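Local coordinates for protein 6-phosphogluconate dehydrogenase NAD-binding (Dyadobacter fermentans, PDB 4GBJ) that probably acts as an NAD- or NADP-dependent oxidoreductase related to 6-phosphogluconate and 3-hydroxyisobutyrate dehydrogenases, at residues I8-L13 with P19-L24; I23-G28 with L47-V52; Q106-H111 with A116-A121; N267-G272 with L280-L285; L273-E278 with A289-G294. All blocks are in the same frame, centred on the assembly; numbering follows the deposited sequence.

Interaction 1 of 5, residues I8-L13 with P19-L24; sequences IAFLGL and PIAEIL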
# COMPACT_ATOMS: atom_id res chain seq x y z
N ILE B 8 3.11 -37.91 -9.40
CA ILE B 8 3.67 -36.62 -8.97
C ILE B 8 4.18 -36.73 -7.53
O ILE B 8 3.41 -37.11 -6.64
CB ILE B 8 2.62 -35.45 -9.12
CG1 ILE B 8 2.40 -35.11 -10.61
CG2 ILE B 8 3.09 -34.16 -8.38
CD1 ILE B 8 1.19 -34.30 -10.85
N ALA B 9 5.47 -36.41 -7.29
CA ALA B 9 5.96 -36.42 -5.90
C ALA B 9 5.64 -35.06 -5.25
O ALA B 9 5.71 -34.03 -5.91
CB ALA B 9 7.45 -36.70 -5.83
N PHE B 10 5.25 -35.06 -3.99
CA PHE B 10 4.87 -33.86 -3.27
C PHE B 10 5.53 -33.89 -1.92
O PHE B 10 5.14 -34.65 -1.04
CB PHE B 10 3.34 -33.77 -3.14
CG PHE B 10 2.86 -32.35 -3.00
CD1 PHE B 10 2.32 -31.68 -4.08
CD2 PHE B 10 2.96 -31.69 -1.78
CE1 PHE B 10 1.87 -30.37 -3.94
CE2 PHE B 10 2.51 -30.37 -1.65
CZ PHE B 10 1.96 -29.72 -2.73
N LEU B 11 6.52 -33.04 -1.73
CA LEU B 11 7.33 -32.98 -0.52
C LEU B 11 7.03 -31.72 0.31
O LEU B 11 7.25 -30.62 -0.16
CB LEU B 11 8.80 -33.02 -0.92
CG LEU B 11 9.21 -34.16 -1.88
CD1 LEU B 11 10.68 -34.07 -2.20
CD2 LEU B 11 8.94 -35.51 -1.27
N GLY B 12 6.56 -31.91 1.55
CA GLY B 12 6.25 -30.80 2.45
C GLY B 12 4.77 -30.54 2.44
O GLY B 12 4.24 -30.04 1.45
N LEU B 13 4.09 -30.86 3.56
CA LEU B 13 2.65 -30.81 3.70
C LEU B 13 2.23 -29.93 4.87
O LEU B 13 1.36 -30.31 5.67
CB LEU B 13 2.11 -32.24 3.91
CG LEU B 13 2.60 -33.31 2.94
CD1 LEU B 13 2.07 -34.67 3.33
CD2 LEU B 13 2.16 -33.00 1.52
N PRO B 19 -3.41 -28.15 1.61
CA PRO B 19 -4.47 -27.76 0.66
C PRO B 19 -4.05 -27.84 -0.80
O PRO B 19 -4.89 -28.18 -1.64
CB PRO B 19 -4.82 -26.31 1.07
CG PRO B 19 -3.71 -25.87 1.97
CD PRO B 19 -3.20 -27.11 2.63
N ILE B 20 -2.78 -27.54 -1.13
CA ILE B 20 -2.36 -27.65 -2.52
C ILE B 20 -2.48 -29.09 -2.97
O ILE B 20 -3.04 -29.33 -4.03
CB ILE B 20 -0.93 -27.11 -2.75
CG1 ILE B 20 -0.90 -25.59 -2.59
CG2 ILE B 20 -0.44 -27.49 -4.16
CD1 ILE B 20 0.41 -25.01 -2.40
N ALA B 21 -2.00 -30.05 -2.17
CA ALA B 21 -2.05 -31.47 -2.53
C ALA B 21 -3.50 -31.99 -2.64
O ALA B 21 -3.81 -32.80 -3.50
CB ALA B 21 -1.28 -32.30 -1.51
N GLU B 22 -4.38 -31.50 -1.77
CA GLU B 22 -5.80 -31.91 -1.82
C GLU B 22 -6.45 -31.53 -3.18
O GLU B 22 -7.21 -32.30 -3.74
CB GLU B 22 -6.58 -31.27 -0.67
CG GLU B 22 -6.18 -31.84 0.69
CD GLU B 22 -6.92 -31.28 1.89
OE1 GLU B 22 -7.38 -30.12 1.82
OE2 GLU B 22 -6.99 -31.99 2.92
N ILE B 23 -6.14 -30.35 -3.70
CA ILE B 23 -6.68 -29.93 -4.99
C ILE B 23 -6.13 -30.78 -6.14
O ILE B 23 -6.86 -31.08 -7.09
CB ILE B 23 -6.42 -28.43 -5.22
CG1 ILE B 23 -7.38 -27.61 -4.37
CG2 ILE B 23 -6.53 -28.01 -6.68
CD1 ILE B 23 -6.82 -26.30 -3.94
N LEU B 24 -4.84 -31.16 -6.09
CA LEU B 24 -4.26 -31.95 -7.18
C LEU B 24 -4.82 -33.36 -7.14
O LEU B 24 -5.07 -33.92 -8.20
CB LEU B 24 -2.71 -31.93 -7.10
CG LEU B 24 -2.07 -30.55 -7.25
CD1 LEU B 24 -0.52 -30.65 -7.17
CD2 LEU B 24 -2.52 -29.84 -8.54
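Phe10 of strand 8-11 pushes its ring against the helical residues Ile20, Ala21 and Leu24. Its CG stands opposite the backbone N (chi1 -154°), which aims the ring at the helix. Ala21 CB sits over the middle of one ring face, 4.1 Å from the centroid, in a CH-pi contact. Ile20 comes to the ring edge and makes the closest touch, with CG2 3.6 Å from Phe10 CZ. Leu24 CD1 meets Phe10 CE1 obliquely at 4.0 Å. All four of these residues are buried, whereas Glu22, which does not reach the strand, is partly exposed on the helix. No hydrogen bond crosses, so the contact is wholly apolar. With an alanine at Phe10, Ala21 CB is likely to face a gap, and Ile20 and Leu24 to lose this partner on the strand. Phe156 and Val130 close over Ile20 from beyond. Gly12, at backbone angles that call for glycine, follows the strand. Strand 8-11 and the helical turns 19-24 run nearly antiparallel, at 163°. With helix 17-26 the strand makes the first half of a beta-alpha-beta unit, whose GxGxxG-like turn is consistent with a Rossmann dinucleotide-binding fold.

Interaction 2 of 5, residues I23-G28 with L47-V52; sequences ILLEAG and LGATVV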
# COMPACT_ATOMS: atom_id res chain seq x y z
N ILE B 23 -6.14 -30.35 -3.70
CA ILE B 23 -6.68 -29.93 -4.99
C ILE B 23 -6.13 -30.78 -6.14
O ILE B 23 -6.86 -31.08 -7.09
CB ILE B 23 -6.42 -28.43 -5.22
CG1 ILE B 23 -7.38 -27.61 -4.37
CG2 ILE B 23 -6.53 -28.01 -6.68
CD1 ILE B 23 -6.82 -26.30 -3.94
N LEU B 24 -4.84 -31.16 -6.09
CA LEU B 24 -4.26 -31.95 -7.18
C LEU B 24 -4.82 -33.36 -7.14
O LEU B 24 -5.07 -33.92 -8.20
CB LEU B 24 -2.71 -31.93 -7.10
CG LEU B 24 -2.07 -30.55 -7.25
CD1 LEU B 24 -0.52 -30.65 -7.17
CD2 LEU B 24 -2.52 -29.84 -8.54
N LEU B 25 -5.13 -33.89 -5.96
CA LEU B 25 -5.80 -35.17 -5.84
C LEU B 25 -7.25 -35.08 -6.39
O LEU B 25 -7.60 -35.87 -7.27
CB LEU B 25 -5.82 -35.64 -4.39
CG LEU B 25 -4.49 -36.10 -3.86
CD1 LEU B 25 -4.51 -36.17 -2.33
CD2 LEU B 25 -4.07 -37.46 -4.49
N GLU B 26 -8.04 -34.07 -5.95
CA GLU B 26 -9.39 -33.81 -6.48
C GLU B 26 -9.36 -33.68 -8.00
O GLU B 26 -10.28 -34.15 -8.66
CB GLU B 26 -9.97 -32.49 -5.91
CG GLU B 26 -10.43 -32.48 -4.46
CD GLU B 26 -10.75 -31.11 -3.88
OE1 GLU B 26 -10.41 -30.08 -4.51
OE2 GLU B 26 -11.34 -31.06 -2.77
N ALA B 27 -8.33 -33.01 -8.57
CA ALA B 27 -8.21 -32.81 -10.03
C ALA B 27 -7.75 -34.09 -10.84
O ALA B 27 -7.51 -33.98 -12.05
CB ALA B 27 -7.28 -31.66 -10.31
N GLY B 28 -7.63 -35.24 -10.20
CA GLY B 28 -7.28 -36.50 -10.87
C GLY B 28 -5.81 -36.88 -10.95
O GLY B 28 -5.50 -37.91 -11.56
N LEU B 47 -7.81 -39.29 0.30
CA LEU B 47 -8.15 -38.69 -0.99
C LEU B 47 -7.51 -39.41 -2.20
O LEU B 47 -7.76 -38.99 -3.32
CB LEU B 47 -7.78 -37.19 -1.01
CG LEU B 47 -8.92 -36.24 -0.70
CD1 LEU B 47 -9.43 -36.42 0.71
CD2 LEU B 47 -8.49 -34.80 -0.93
N GLY B 48 -6.75 -40.50 -1.97
CA GLY B 48 -6.13 -41.29 -3.02
C GLY B 48 -4.61 -41.31 -3.03
O GLY B 48 -4.03 -42.20 -3.66
N ALA B 49 -3.94 -40.37 -2.33
CA ALA B 49 -2.47 -40.31 -2.32
C ALA B 49 -1.81 -41.49 -1.62
O ALA B 49 -2.41 -42.12 -0.77
CB ALA B 49 -1.99 -39.02 -1.64
N THR B 50 -0.53 -41.72 -1.93
CA THR B 50 0.32 -42.74 -1.30
C THR B 50 1.40 -41.98 -0.47
O THR B 50 1.76 -40.86 -0.83
CB THR B 50 0.89 -43.69 -2.35
OG1 THR B 50 1.31 -42.94 -3.50
CG2 THR B 50 -0.13 -44.73 -2.80
N VAL B 51 1.85 -42.56 0.65
CA VAL B 51 2.83 -41.95 1.54
C VAL B 51 4.10 -42.78 1.56
O VAL B 51 4.01 -44.01 1.45
CB VAL B 51 2.22 -41.83 2.97
CG1 VAL B 51 3.27 -41.49 4.02
CG2 VAL B 51 1.12 -40.79 2.99
N VAL B 52 5.27 -42.13 1.71
CA VAL B 52 6.55 -42.83 1.84
C VAL B 52 7.26 -42.32 3.09
O VAL B 52 7.01 -41.21 3.54
CB VAL B 52 7.46 -42.76 0.59
CG1 VAL B 52 6.84 -43.52 -0.58
CG2 VAL B 52 7.79 -41.33 0.19
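The peptide link between Gly48 and Ala49 is the flat group that Leu25 meets; no ring takes part. Leu25 CD2 lies over one face of that link, 3.6 Å from Ala49 N and 4.2 Å from Gly48 C. The methyl of Ala49 adds to the same seat, with CB 3.9 Å from Leu25 CD2. CD1 of Leu25 leans toward Leu47, 3.7 Å from Leu47 CB, and both methyls touch Ala49 CB. Leu25 CG stands anti to the carbonyl carbon (chi1 -72°), and this carries the branched end out from the helix. The contact is apolar, with no hydrogen bond between 23-28 and 47-52. Leu25 and Ala49 are buried, whereas Leu47 is at the exposed margin. Replacing Leu25 by an alanine would probably leave a gap under the Gly48-Ala49 peptide and take from Leu47 CB an apolar neighbour. Both chain segments turn at a glycine. Gly28 ends helix 17-26 in a Schellman motif, its N bonded to Leu25 O at 3.0 Å. Gly48 has positive phi and closes the preceding helix in the same manner. A CB on Gly48 would jam against the carbonyl O of Leu47. Leu44 of helix 42-46 touches both Leu25 and Ala49, and Leu31 of strand 31-34 also packs on Leu25. Leu25 thus sits where helix 17-26, the end of helix 42-46 and the edge of the sheet, formed by strands 31-34 and 50-51, come together.

Interaction 3 of 5, residues Q106-H111 with A116-A121; sequences QLAQVH and AHYVGA
Tyr118 holds CG opposite its backbone N (chi1 -180°), and His111 holds CG opposite its carbonyl carbon (chi1 -76°); these turns bring the two rings together. They join helix 101-113 to strand 117-124, the second half of a beta-alpha-beta unit in the Rossmann-type domain. The rings form a T-shaped pair, with the edge of Tyr118 toward the face of His111. Their centroids are 5.4 Å apart and their planes meet at 78°. Tyr118 CD1 approaches His111 CE1 to 3.9 Å, and Tyr118 CB lies over the same face in a CH-pi contact. Ala108 packs close to the base of the tyrosine, its CB 3.6 Å from Tyr118 CB. Leu107 CB lies obliquely against the phenol ring, 4.0 Å from CE1 of Tyr118. The His111 ring is fixed at both nitrogens. Its ND1 donates to Leu107 O at 2.8 Å, an oxygen that also accepts from His111 N. Its NE2 is hydrogen-bonded with ND1 of His93, on the adjoining strand 92-95. The tyrosine hydroxyl is buried too; it bonds with Ser95 OG and Ser104 OG. At the end near the connecting loop, Ala116 N donates to His111 O at 3.0 Å. One turn back along the helix a water bridges the two backbones. That water donates to Ala108 O at 2.9 Å and accepts from Tyr118 N at 2.9 Å.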
# COMPACT_ATOMS: atom_id res chain seq x y z
N GLN B 106 21.35 -21.57 -7.28
CA GLN B 106 22.35 -22.59 -6.89
C GLN B 106 21.80 -23.97 -7.07
O GLN B 106 22.42 -24.78 -7.72
CB GLN B 106 22.76 -22.41 -5.42
CG GLN B 106 23.71 -21.27 -5.15
CD GLN B 106 23.91 -21.08 -3.65
OE1 GLN B 106 23.31 -21.80 -2.81
NE2 GLN B 106 24.78 -20.14 -3.28
N LEU B 107 20.58 -24.22 -6.54
CA LEU B 107 19.92 -25.52 -6.69
C LEU B 107 19.61 -25.83 -8.14
O LEU B 107 19.80 -26.98 -8.57
CB LEU B 107 18.64 -25.59 -5.86
CG LEU B 107 18.86 -25.61 -4.35
CD1 LEU B 107 17.60 -25.28 -3.63
CD2 LEU B 107 19.43 -26.96 -3.89
N ALA B 108 19.18 -24.83 -8.92
CA ALA B 108 18.87 -25.03 -10.36
C ALA B 108 20.07 -25.48 -11.11
O ALA B 108 19.97 -26.31 -12.04
CB ALA B 108 18.34 -23.73 -10.99
N GLN B 109 21.22 -24.96 -10.71
CA GLN B 109 22.49 -25.35 -11.33
C GLN B 109 22.72 -26.87 -11.08
O GLN B 109 22.99 -27.62 -12.01
CB GLN B 109 23.65 -24.46 -10.80
CG GLN B 109 24.57 -23.95 -11.92
CD GLN B 109 25.37 -25.06 -12.59
OE1 GLN B 109 26.34 -25.59 -12.01
NE2 GLN B 109 25.04 -25.42 -13.84
N VAL B 110 22.50 -27.35 -9.85
CA VAL B 110 22.70 -28.75 -9.48
C VAL B 110 21.73 -29.65 -10.25
O VAL B 110 22.12 -30.72 -10.71
CB VAL B 110 22.61 -28.98 -7.95
CG1 VAL B 110 22.74 -30.47 -7.59
CG2 VAL B 110 23.67 -28.16 -7.21
N HIS B 111 20.49 -29.20 -10.46
CA HIS B 111 19.50 -29.97 -11.23
C HIS B 111 19.99 -30.19 -12.66
O HIS B 111 19.86 -31.29 -13.16
CB HIS B 111 18.12 -29.29 -11.21
CG HIS B 111 17.36 -29.44 -9.93
ND1 HIS B 111 17.86 -28.99 -8.72
CD2 HIS B 111 16.12 -29.96 -9.72
CE1 HIS B 111 16.93 -29.27 -7.81
NE2 HIS B 111 15.85 -29.80 -8.37
N ALA B 116 17.96 -32.51 -15.10
CA ALA B 116 16.67 -32.16 -14.48
C ALA B 116 16.47 -30.64 -14.55
O ALA B 116 17.43 -29.91 -14.81
CB ALA B 116 16.63 -32.65 -13.04
N HIS B 117 15.26 -30.16 -14.27
CA HIS B 117 14.97 -28.74 -14.34
C HIS B 117 14.35 -28.25 -13.05
O HIS B 117 13.36 -28.80 -12.58
CB HIS B 117 14.03 -28.41 -15.51
CG HIS B 117 14.45 -28.99 -16.83
ND1 HIS B 117 15.44 -28.42 -17.56
CD2 HIS B 117 13.94 -30.04 -17.52
CE1 HIS B 117 15.54 -29.13 -18.68
NE2 HIS B 117 14.69 -30.15 -18.67
N TYR B 118 14.89 -27.16 -12.53
CA TYR B 118 14.36 -26.49 -11.37
C TYR B 118 13.47 -25.35 -11.80
O TYR B 118 13.91 -24.51 -12.57
CB TYR B 118 15.50 -25.97 -10.51
CG TYR B 118 15.05 -25.26 -9.26
CD1 TYR B 118 15.00 -25.93 -8.05
CD2 TYR B 118 14.78 -23.89 -9.27
CE1 TYR B 118 14.74 -25.25 -6.87
CE2 TYR B 118 14.41 -23.23 -8.11
CZ TYR B 118 14.40 -23.91 -6.91
OH TYR B 118 14.05 -23.28 -5.74
N VAL B 119 12.24 -25.33 -11.33
CA VAL B 119 11.32 -24.21 -11.60
C VAL B 119 11.03 -23.47 -10.30
O VAL B 119 10.50 -24.08 -9.37
CB VAL B 119 10.02 -24.70 -12.25
CG1 VAL B 119 8.98 -23.58 -12.31
CG2 VAL B 119 10.32 -25.22 -13.65
N GLY B 120 11.42 -22.20 -10.22
CA GLY B 120 11.11 -21.35 -9.09
C GLY B 120 9.66 -20.99 -9.14
O GLY B 120 9.19 -20.54 -10.19
N ALA B 121 8.88 -21.39 -8.13
CA ALA B 121 7.41 -21.27 -8.22
C ALA B 121 6.78 -20.77 -6.94
O ALA B 121 5.83 -21.37 -6.46
CB ALA B 121 6.79 -22.61 -8.60
O HOH W 1 17.47 -26.28 -13.44

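Interaction 4 of 5, residues N267-G272 with L280-L285; sequences NRFISG and LDWGAL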
# COMPACT_ATOMS: atom_id res chain seq x y z
N ASN B 267 14.39 -3.30 11.51
CA ASN B 267 14.53 -2.80 12.91
C ASN B 267 13.27 -2.99 13.70
O ASN B 267 13.37 -3.25 14.91
CB ASN B 267 15.00 -1.34 12.98
CG ASN B 267 16.47 -1.21 12.61
OD1 ASN B 267 17.22 -2.16 12.66
ND2 ASN B 267 16.89 -0.05 12.14
N ARG B 268 12.06 -2.92 13.04
CA ARG B 268 10.83 -3.20 13.78
C ARG B 268 10.82 -4.64 14.35
O ARG B 268 10.36 -4.84 15.46
CB ARG B 268 9.61 -3.02 12.90
CG ARG B 268 9.38 -1.65 12.36
CD ARG B 268 9.41 -0.61 13.46
NE ARG B 268 8.79 0.65 13.06
CZ ARG B 268 8.80 1.76 13.79
NH1 ARG B 268 9.40 1.79 14.96
NH2 ARG B 268 8.22 2.86 13.33
N PHE B 269 11.26 -5.61 13.57
CA PHE B 269 11.33 -7.01 14.02
C PHE B 269 12.38 -7.20 15.08
O PHE B 269 12.10 -7.87 16.09
CB PHE B 269 11.62 -7.99 12.88
CG PHE B 269 10.43 -8.20 11.97
CD1 PHE B 269 9.26 -8.77 12.45
CD2 PHE B 269 10.44 -7.73 10.66
CE1 PHE B 269 8.13 -8.85 11.65
CE2 PHE B 269 9.32 -7.83 9.86
CZ PHE B 269 8.18 -8.42 10.35
N ILE B 270 13.58 -6.62 14.89
CA ILE B 270 14.66 -6.77 15.90
C ILE B 270 14.18 -6.20 17.27
O ILE B 270 14.30 -6.84 18.32
CB ILE B 270 15.96 -6.10 15.43
CG1 ILE B 270 16.50 -6.86 14.18
CG2 ILE B 270 16.99 -6.11 16.53
CD1 ILE B 270 17.64 -6.15 13.48
N SER B 271 13.64 -4.98 17.23
CA SER B 271 13.12 -4.31 18.42
C SER B 271 11.94 -5.07 19.01
O SER B 271 11.86 -5.21 20.23
CB SER B 271 12.73 -2.86 18.12
OG SER B 271 12.41 -2.22 19.34
N GLY B 272 11.06 -5.63 18.16
CA GLY B 272 9.95 -6.42 18.65
C GLY B 272 10.40 -7.67 19.38
O GLY B 272 9.77 -8.09 20.35
N LEU B 280 3.75 -13.30 18.57
CA LEU B 280 2.68 -12.58 17.91
C LEU B 280 2.74 -12.81 16.41
O LEU B 280 3.72 -13.33 15.93
CB LEU B 280 2.79 -11.08 18.22
CG LEU B 280 2.73 -10.71 19.73
CD1 LEU B 280 2.75 -9.20 19.89
CD2 LEU B 280 1.47 -11.24 20.40
N ASP B 281 1.71 -12.39 15.67
CA ASP B 281 1.72 -12.41 14.22
C ASP B 281 2.78 -11.42 13.71
O ASP B 281 3.02 -10.38 14.33
CB ASP B 281 0.33 -12.05 13.69
CG ASP B 281 0.22 -12.22 12.22
OD1 ASP B 281 0.25 -13.40 11.77
OD2 ASP B 281 0.17 -11.18 11.50
N TRP B 282 3.29 -11.66 12.51
CA TRP B 282 4.29 -10.79 11.89
C TRP B 282 3.75 -9.37 11.68
O TRP B 282 4.54 -8.45 11.67
CB TRP B 282 4.83 -11.37 10.59
CG TRP B 282 3.94 -11.17 9.41
CD1 TRP B 282 2.67 -11.63 9.25
CD2 TRP B 282 4.33 -10.59 8.16
NE1 TRP B 282 2.22 -11.33 7.99
CE2 TRP B 282 3.22 -10.70 7.29
CE3 TRP B 282 5.50 -9.99 7.69
CZ2 TRP B 282 3.25 -10.22 5.97
CZ3 TRP B 282 5.52 -9.47 6.40
CH2 TRP B 282 4.38 -9.56 5.57
N GLY B 283 2.43 -9.20 11.61
CA GLY B 283 1.78 -7.90 11.56
C GLY B 283 2.16 -7.00 12.72
O GLY B 283 2.06 -5.77 12.61
N ALA B 284 2.59 -7.60 13.86
CA ALA B 284 2.97 -6.82 15.04
C ALA B 284 4.18 -5.96 14.80
O ALA B 284 4.51 -5.17 15.66
CB ALA B 284 3.22 -7.75 16.22
N LEU B 285 4.82 -5.99 13.61
CA LEU B 285 5.90 -5.04 13.32
C LEU B 285 5.31 -3.61 13.46
O LEU B 285 6.04 -2.65 13.82
CB LEU B 285 6.51 -5.26 11.91
CG LEU B 285 5.63 -4.84 10.71
CD1 LEU B 285 5.83 -3.38 10.34
CD2 LEU B 285 5.89 -5.74 9.52
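Asp281 OD1 is gripped by two backbone donors, Ala235 N and Phe236 N, and so holds in place the segment whose Trp282 and Leu285 meet Phe269. Asp281 OD2 accepts from Gly283 N at 3.0 Å, an Asx turn that opens the short 3-10 segment. The contact joins helix 260-274 to this segment before helix 288-292, in the helical C-terminal part that resembles 3-hydroxyisobutyrate dehydrogenases. The Phe269 ring is its centre. Leu285 CB covers one ring face, 4.2 Å from the centroid, in a CH-pi contact. Leu285 CD2 reaches the far end of the ring, 3.6 Å from Phe269 CZ. Leu285 CG lies between its backbone N and carbonyl carbon (chi1 72°), which brings that methyl across to the phenylalanine. Trp282 offers an edge, its CE3 4.1 Å from Phe269 CZ. Phe269 CE1 also lies 3.6 Å from Trp282 O. Arg268 touches with its root: CB is 3.7 Å from Leu285 O. Its chain then bends at chi2 and takes the guanidinium away to salt bridges with Glu186 and Asp292. Around this buried contact, Phe238 meets Phe269 edge-to-face, while helix 169-197 packs on Trp282 and Leu285 through Ile181, Ala182 and Leu185.

Interaction 5 of 5, residues L273-E278 with A289-G294; sequences LAKGRE and ASDDAG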
# COMPACT_ATOMS: atom_id res chain seq x y z
N LEU B 273 11.46 -8.32 18.88
CA LEU B 273 12.03 -9.47 19.58
C LEU B 273 12.65 -9.02 20.92
O LEU B 273 12.52 -9.73 21.93
CB LEU B 273 13.05 -10.17 18.70
CG LEU B 273 12.49 -10.97 17.53
CD1 LEU B 273 13.64 -11.41 16.62
CD2 LEU B 273 11.65 -12.18 18.00
N ALA B 274 13.26 -7.85 20.98
CA ALA B 274 13.78 -7.33 22.26
C ALA B 274 12.61 -7.13 23.24
O ALA B 274 12.81 -7.25 24.44
CB ALA B 274 14.52 -6.00 22.08
N LYS B 275 11.39 -6.86 22.72
CA LYS B 275 10.17 -6.66 23.51
C LYS B 275 9.34 -7.93 23.78
O LYS B 275 8.29 -7.82 24.38
CB LYS B 275 9.31 -5.62 22.82
CG LYS B 275 10.02 -4.25 22.86
CD LYS B 275 9.17 -3.16 22.33
CE LYS B 275 9.69 -1.81 22.80
NZ LYS B 275 11.04 -1.54 22.28
N GLY B 276 9.84 -9.11 23.42
CA GLY B 276 9.16 -10.36 23.73
C GLY B 276 7.94 -10.61 22.86
O GLY B 276 7.04 -11.34 23.26
N ARG B 277 7.98 -10.15 21.61
CA ARG B 277 6.88 -10.31 20.67
C ARG B 277 7.03 -11.49 19.72
O ARG B 277 6.25 -11.61 18.78
CB ARG B 277 6.75 -9.00 19.85
CG ARG B 277 6.33 -7.87 20.77
CD ARG B 277 6.04 -6.62 20.03
NE ARG B 277 5.68 -5.57 21.00
CZ ARG B 277 6.01 -4.28 20.90
NH1 ARG B 277 6.69 -3.84 19.86
NH2 ARG B 277 5.66 -3.43 21.86
N GLU B 278 7.96 -12.42 20.00
CA GLU B 278 8.19 -13.59 19.14
C GLU B 278 6.93 -14.46 18.90
O GLU B 278 6.93 -15.18 17.92
CB GLU B 278 9.29 -14.49 19.70
CG GLU B 278 9.04 -15.07 21.08
CD GLU B 278 9.42 -14.19 22.26
OE1 GLU B 278 9.79 -13.01 22.05
OE2 GLU B 278 9.28 -14.67 23.40
N ALA B 289 5.66 1.68 15.90
CA ALA B 289 5.23 3.09 15.79
C ALA B 289 4.54 3.52 17.09
O ALA B 289 4.67 4.68 17.47
CB ALA B 289 4.28 3.28 14.61
N SER B 290 3.82 2.57 17.75
CA SER B 290 3.11 2.80 19.01
C SER B 290 4.13 2.93 20.13
O SER B 290 4.04 3.88 20.91
CB SER B 290 2.12 1.68 19.30
OG SER B 290 1.09 1.70 18.34
N ASP B 291 5.14 2.05 20.12
CA ASP B 291 6.27 2.12 21.06
C ASP B 291 6.97 3.46 21.01
O ASP B 291 7.18 4.08 22.03
CB ASP B 291 7.30 1.05 20.76
CG ASP B 291 6.82 -0.35 20.87
OD1 ASP B 291 5.87 -0.59 21.66
OD2 ASP B 291 7.45 -1.24 20.25
N ASP B 292 7.34 3.90 19.83
CA ASP B 292 8.05 5.17 19.63
C ASP B 292 7.26 6.37 19.99
O ASP B 292 7.86 7.36 20.37
CB ASP B 292 8.48 5.37 18.18
CG ASP B 292 9.50 4.40 17.68
OD1 ASP B 292 10.06 3.67 18.50
OD2 ASP B 292 9.80 4.43 16.45
N ALA B 293 5.95 6.29 19.91
CA ALA B 293 5.07 7.39 20.29
C ALA B 293 4.60 7.29 21.76
O ALA B 293 3.70 8.01 22.14
CB ALA B 293 3.86 7.43 19.36
N GLY B 294 5.22 6.43 22.56
CA GLY B 294 4.96 6.26 24.00
C GLY B 294 3.64 5.62 24.38
O GLY B 294 3.14 5.87 25.47
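Arg277 grips Asp291 end-on with two nitrogens. NH1 donates to Asp291 OD2 at 2.7 Å, and NH2 donates to Asp291 OD1 at 2.9 Å. Both bonds are nearly straight, at 161° and 164°. Each oxygen uses its syn lone pair, and the guanidinium and carboxylate planes are only 21° apart. This is the classic flat, bidentate salt bridge. Lys275 comes in over one face of the guanidinium. Its CD lies 3.3 Å from Asp291 OD2, so the lysine touches the carboxylate through its aliphatic part. Its ammonium stays too far for a salt bridge, with NZ 4.1 Å from Asp291 OD2, but its charge probably still favours the ionised carboxylate. The lysine chain bends at its last torsion, and NZ makes a weak hydrogen bond with Ser271 OG. Arg277 runs extended from CG to NE, which lets it span the distance between the two chain segments. Both segments are helix ends. Gly276 closes helix 260-274 and Gly294 closes helix 288-292, each as the C-prime residue of a Schellman motif. In the first, Gly276 N bonds to Leu273 O at 3.1 Å; in the second, Gly294 N bonds to Asp291 O at 3.1 Å. Asp291 thus sits in the last turn of its helix. Its OD1 has a second partner in Thr296 OG1, which helps to hold the carboxylate in place. The Arg277 side chain rests on Leu287. Beyond Asp291, Asp292 and Ala293 pack on Pro258 and Ala257 of the second subunit.

Overall arrangement
The five contacts form two groups. Interactions 1, 2 and 3 belong to the Rossmann-type domain and reach one sheet; interactions 4 and 5 lie in the helical part, on the opposite side of the chain's centre. Interactions 1 and 2 share helix 17-26, their centres about 7 Å apart. Interactions 4 and 5 share helix 260-274 at the same spacing, and Arg268 NH1 bonds Asp292 OD2 at 3.1 Å between them. Interactions 1 and 4 are about 31 Å apart, centre to centre. The predicted active-site Lys174 has its side chain about 8 Å from that of Trp282 and about 11 Å from those of Ile20 and Tyr118. The Leu24 side chain is about 10 Å from the bound sodium ion.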